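Local structure of designed helical repeat protein (Synthetic construct, 5CWQ) at residues K34-A37 with E38-E42; E91-A94 with L95-A99. The protein is a computationally designed helical repeat protein with no assigned biological function, made in an exploration of the possible shapes of repeat proteins. One frame throughout, in Å; residues are numbered along the deposited sequence.

Interaction 1. Residues K34-A37 with E38-E42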
loop_
_atom_site.group_PDB
_atom_site.type_symbol
_atom_site.label_atom_id
_atom_site.label_comp_id
_atom_site.label_asym_id
_atom_site.label_seq_id
_atom_site.Cartn_x
_atom_site.Cartn_y
_atom_site.Cartn_z
ATOM N N LYS A 34 -0.778 -16.368 -7.732
ATOM C CA LYS A 34 -1.559 -15.197 -8.112
ATOM C C LYS A 34 -2.790 -15.047 -7.222
ATOM O O LYS A 34 -3.097 -13.951 -6.749
ATOM C CB LYS A 34 -1.978 -15.276 -9.579
ATOM C CG LYS A 34 -2.864 -14.120 -10.019
ATOM C CD LYS A 34 -3.046 -14.088 -11.524
ATOM C CE LYS A 34 -3.933 -12.928 -11.946
ATOM N NZ LYS A 34 -4.026 -12.800 -13.425
ATOM N N GLU A 35 -3.496 -16.152 -6.998
ATOM C CA GLU A 35 -4.655 -16.144 -6.114
ATOM C C GLU A 35 -4.220 -15.902 -4.674
ATOM O O GLU A 35 -4.924 -15.251 -3.902
ATOM C CB GLU A 35 -5.428 -17.459 -6.218
ATOM C CG GLU A 35 -6.216 -17.612 -7.507
ATOM C CD GLU A 35 -7.101 -18.843 -7.507
ATOM O OE1 GLU A 35 -6.971 -19.671 -6.579
ATOM O OE2 GLU A 35 -7.926 -18.984 -8.433
ATOM N N LEU A 36 -3.056 -16.435 -4.321
ATOM C CA LEU A 36 -2.491 -16.235 -2.994
ATOM C C LEU A 36 -2.168 -14.762 -2.783
ATOM O O LEU A 36 -2.510 -14.183 -1.753
ATOM C CB LEU A 36 -1.238 -17.095 -2.814
ATOM C CG LEU A 36 -0.405 -16.873 -1.550
ATOM C CD1 LEU A 36 -1.248 -17.032 -0.303
ATOM C CD2 LEU A 36 0.773 -17.836 -1.521
ATOM N N ALA A 37 -1.519 -14.161 -3.775
ATOM C CA ALA A 37 -1.148 -12.752 -3.723
ATOM C C ALA A 37 -2.381 -11.857 -3.629
ATOM O O ALA A 37 -2.396 -10.878 -2.880
ATOM C CB ALA A 37 -0.319 -12.383 -4.945
ATOM N N GLU A 38 -3.413 -12.195 -4.394
ATOM C CA GLU A 38 -4.656 -11.431 -4.382
ATOM C C GLU A 38 -5.349 -11.542 -3.031
ATOM O O GLU A 38 -5.952 -10.583 -2.552
ATOM C CB GLU A 38 -5.589 -11.912 -5.495
ATOM C CG GLU A 38 -5.150 -11.473 -6.885
ATOM C CD GLU A 38 -5.942 -12.141 -7.994
ATOM O OE1 GLU A 38 -6.698 -13.092 -7.704
ATOM O OE2 GLU A 38 -5.802 -11.713 -9.158
ATOM N N ALA A 39 -5.257 -12.719 -2.419
ATOM C CA ALA A 39 -5.849 -12.945 -1.108
ATOM C C ALA A 39 -5.124 -12.127 -0.042
ATOM O O ALA A 39 -5.745 -11.618 0.890
ATOM C CB ALA A 39 -5.812 -14.426 -0.760
ATOM N N LEU A 40 -3.809 -11.996 -0.189
ATOM C CA LEU A 40 -3.002 -11.243 0.766
ATOM C C LEU A 40 -3.293 -9.747 0.666
ATOM O O LEU A 40 -3.212 -9.028 1.661
ATOM C CB LEU A 40 -1.510 -11.514 0.542
ATOM C CG LEU A 40 -1.025 -12.920 0.915
ATOM C CD1 LEU A 40 0.428 -13.116 0.512
ATOM C CD2 LEU A 40 -1.204 -13.196 2.404
ATOM N N ILE A 41 -3.631 -9.282 -0.534
ATOM C CA ILE A 41 -4.074 -7.902 -0.715
ATOM C C ILE A 41 -5.367 -7.677 0.060
ATOM O O ILE A 41 -5.559 -6.629 0.677
ATOM C CB ILE A 41 -4.296 -7.557 -2.206
ATOM C CG1 ILE A 41 -2.960 -7.564 -2.951
ATOM C CG2 ILE A 41 -4.965 -6.183 -2.358
ATOM C CD1 ILE A 41 -3.096 -7.473 -4.455
ATOM N N GLU A 42 -6.253 -8.665 0.019
ATOM C CA GLU A 42 -7.526 -8.578 0.727
ATOM C C GLU A 42 -7.302 -8.586 2.236
ATOM O O GLU A 42 -7.968 -7.858 2.971
ATOM C CB GLU A 42 -8.449 -9.727 0.316
ATOM C CG GLU A 42 -8.858 -9.678 -1.148
ATOM C CD GLU A 42 -9.533 -10.953 -1.615
ATOM O OE1 GLU A 42 -9.580 -11.187 -2.841
ATOM O OE2 GLU A 42 -10.019 -11.721 -0.756
#
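K34 and E38 meet one turn apart near the start of helix 33-57. The backbone holds them first. E38 N donates to K34 O at 3.0 Å, with an N-H...O angle of 155°. A39 N, L40 N and I41 N give the next three i to i+4 bonds, to E35 O, L36 O and A37 O. All four carbonyls of 34-37 are thus satisfied within the helix. The side chain of E38 runs back over the K34 carbonyl, with E38 CG 3.2 Å from K34 O. Its carboxylate crosses the lysine chain at a slant, and E38 OE2 lies 3.6 Å from K34 CE. The two charged ends do not touch: K34 NZ is 4.7 Å from E38 OE2. K34 is fully extended, with CG anti to its backbone N (chi1 177°), and its ammonium reaches E91 of helix 90-114 in a salt bridge. E35 and E42 form salt bridges with R30 and R23 of helix 5-30. With an alanine at E38, the methylenes of K34 would probably lose cover and its ammonium a nearby negative charge. The chemistry implies a helix held by its own backbone, with K34, E35 and E42 salt-bridged to helices 90-114 and 5-30.

Interaction 2. Residues E91-A94 with L95-A99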
loop_
_atom_site.group_PDB
_atom_site.type_symbol
_atom_site.label_atom_id
_atom_site.label_comp_id
_atom_site.label_asym_id
_atom_site.label_seq_id
_atom_site.Cartn_x
_atom_site.Cartn_y
_atom_site.Cartn_z
ATOM N N GLU A 91 3.752 -10.319 -12.732
ATOM C CA GLU A 91 2.397 -9.942 -12.337
ATOM C C GLU A 91 2.146 -10.290 -10.875
ATOM O O GLU A 91 1.648 -9.466 -10.108
ATOM C CB GLU A 91 1.355 -10.633 -13.218
ATOM C CG GLU A 91 -0.076 -10.195 -12.916
ATOM C CD GLU A 91 -1.114 -10.947 -13.725
ATOM O OE1 GLU A 91 -0.802 -12.048 -14.227
ATOM O OE2 GLU A 91 -2.245 -10.435 -13.857
ATOM N N VAL A 92 2.486 -11.517 -10.497
ATOM C CA VAL A 92 2.345 -11.957 -9.116
ATOM C C VAL A 92 3.250 -11.128 -8.209
ATOM O O VAL A 92 2.866 -10.776 -7.093
ATOM C CB VAL A 92 2.679 -13.458 -8.967
ATOM C CG1 VAL A 92 2.629 -13.893 -7.505
ATOM C CG2 VAL A 92 1.722 -14.298 -9.799
ATOM N N LEU A 93 4.450 -10.818 -8.689
ATOM C CA LEU A 93 5.378 -9.987 -7.930
ATOM C C LEU A 93 4.741 -8.639 -7.615
ATOM O O LEU A 93 4.758 -8.192 -6.470
ATOM C CB LEU A 93 6.686 -9.783 -8.704
ATOM C CG LEU A 93 7.701 -8.814 -8.083
ATOM C CD1 LEU A 93 8.097 -9.243 -6.673
ATOM C CD2 LEU A 93 8.931 -8.693 -8.977
ATOM N N ALA A 94 4.170 -8.005 -8.634
ATOM C CA ALA A 94 3.549 -6.696 -8.474
ATOM C C ALA A 94 2.399 -6.766 -7.477
ATOM O O ALA A 94 2.244 -5.882 -6.634
ATOM C CB ALA A 94 3.062 -6.169 -9.819
ATOM N N LEU A 95 1.599 -7.822 -7.572
ATOM C CA LEU A 95 0.485 -8.025 -6.650
ATOM C C LEU A 95 0.983 -8.197 -5.217
ATOM O O LEU A 95 0.389 -7.667 -4.278
ATOM C CB LEU A 95 -0.342 -9.242 -7.073
ATOM C CG LEU A 95 -1.110 -9.086 -8.389
ATOM C CD1 LEU A 95 -1.545 -10.443 -8.923
ATOM C CD2 LEU A 95 -2.312 -8.175 -8.199
ATOM N N ALA A 96 2.075 -8.938 -5.054
ATOM C CA ALA A 96 2.664 -9.144 -3.736
ATOM C C ALA A 96 3.151 -7.823 -3.153
ATOM O O ALA A 96 3.006 -7.572 -1.957
ATOM C CB ALA A 96 3.810 -10.145 -3.814
ATOM N N LEU A 97 3.723 -6.980 -4.005
ATOM C CA LEU A 97 4.233 -5.685 -3.568
ATOM C C LEU A 97 3.098 -4.763 -3.133
ATOM O O LEU A 97 3.268 -3.950 -2.221
ATOM C CB LEU A 97 5.051 -5.030 -4.681
ATOM C CG LEU A 97 6.383 -5.707 -5.017
ATOM C CD1 LEU A 97 7.022 -5.060 -6.235
ATOM C CD2 LEU A 97 7.343 -5.670 -3.836
ATOM N N ILE A 98 1.943 -4.890 -3.780
ATOM C CA ILE A 98 0.766 -4.133 -3.374
ATOM C C ILE A 98 0.354 -4.563 -1.969
ATOM O O ILE A 98 0.042 -3.723 -1.125
ATOM C CB ILE A 98 -0.415 -4.324 -4.363
ATOM C CG1 ILE A 98 -0.085 -3.676 -5.711
ATOM C CG2 ILE A 98 -1.716 -3.725 -3.804
ATOM C CD1 ILE A 98 -1.048 -4.051 -6.833
ATOM N N ALA A 99 0.362 -5.869 -1.715
ATOM C CA ALA A 99 0.009 -6.385 -0.395
ATOM C C ALA A 99 0.998 -5.884 0.652
ATOM O O ALA A 99 0.607 -5.482 1.750
ATOM C CB ALA A 99 -0.026 -7.905 -0.406
#
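L93 and L97 stand side by side, one turn apart on helix 90-114. L97 CD1 comes 4.2 Å from L93 CG, so a methyl of one leucine rests on the branch point of the other. L93 sends CG to the side opposite its backbone N (chi1 174°), whereas L97 turns it away from its carbonyl carbon (chi1 -69°). This first torsion of L97 lays its CG over the L93 carbonyl, 3.3 Å from L93 O. L95 repeats this one turn after E91: L95 CG is 3.3 Å from E91 O, and L95 CD1 is 4.3 Å from E91 CG. I98 does the same with CG1 over A94 O. Beneath these side chains run four i to i+4 backbone bonds, among them L95 N to E91 O at 3.0 Å and L97 N to L93 O at 2.9 Å. The side chains then part to different neighbours. L95 packs on helices 33-57 and 147-171, L97 on 117-144, V92 on 33-57 and 60-86, and L93 on 60-86 and 117-144. A94 and I98 meet L152 of helix 147-171. A stretch such as 92-99, apolar and touched by four other helices, fits the interior of an all-helical repeat protein.

How the interactions relate
Interactions 1 and 2 are matching helical turns near the starts of helices 33-57 and 90-114. Their centres are about 8 Å apart, and they touch directly. At one end K34 NZ binds E91 OE2 in a salt bridge of 3.0 Å. Beside it K34 CA lies 3.8 Å from V92 CG2. Further along, A37 CB lies 3.8 Å from L95 CB, and I41 CD1 packs 3.5 Å from the backbone carbonyl L95 O. E38 and L95 hold equivalent places in the two turns, but one is partly exposed and the other buried between helices. No active site is known. The side chains of I41 and I98 each lie about 4 Å from a bound glycerol, probably from the crystallisation liquor.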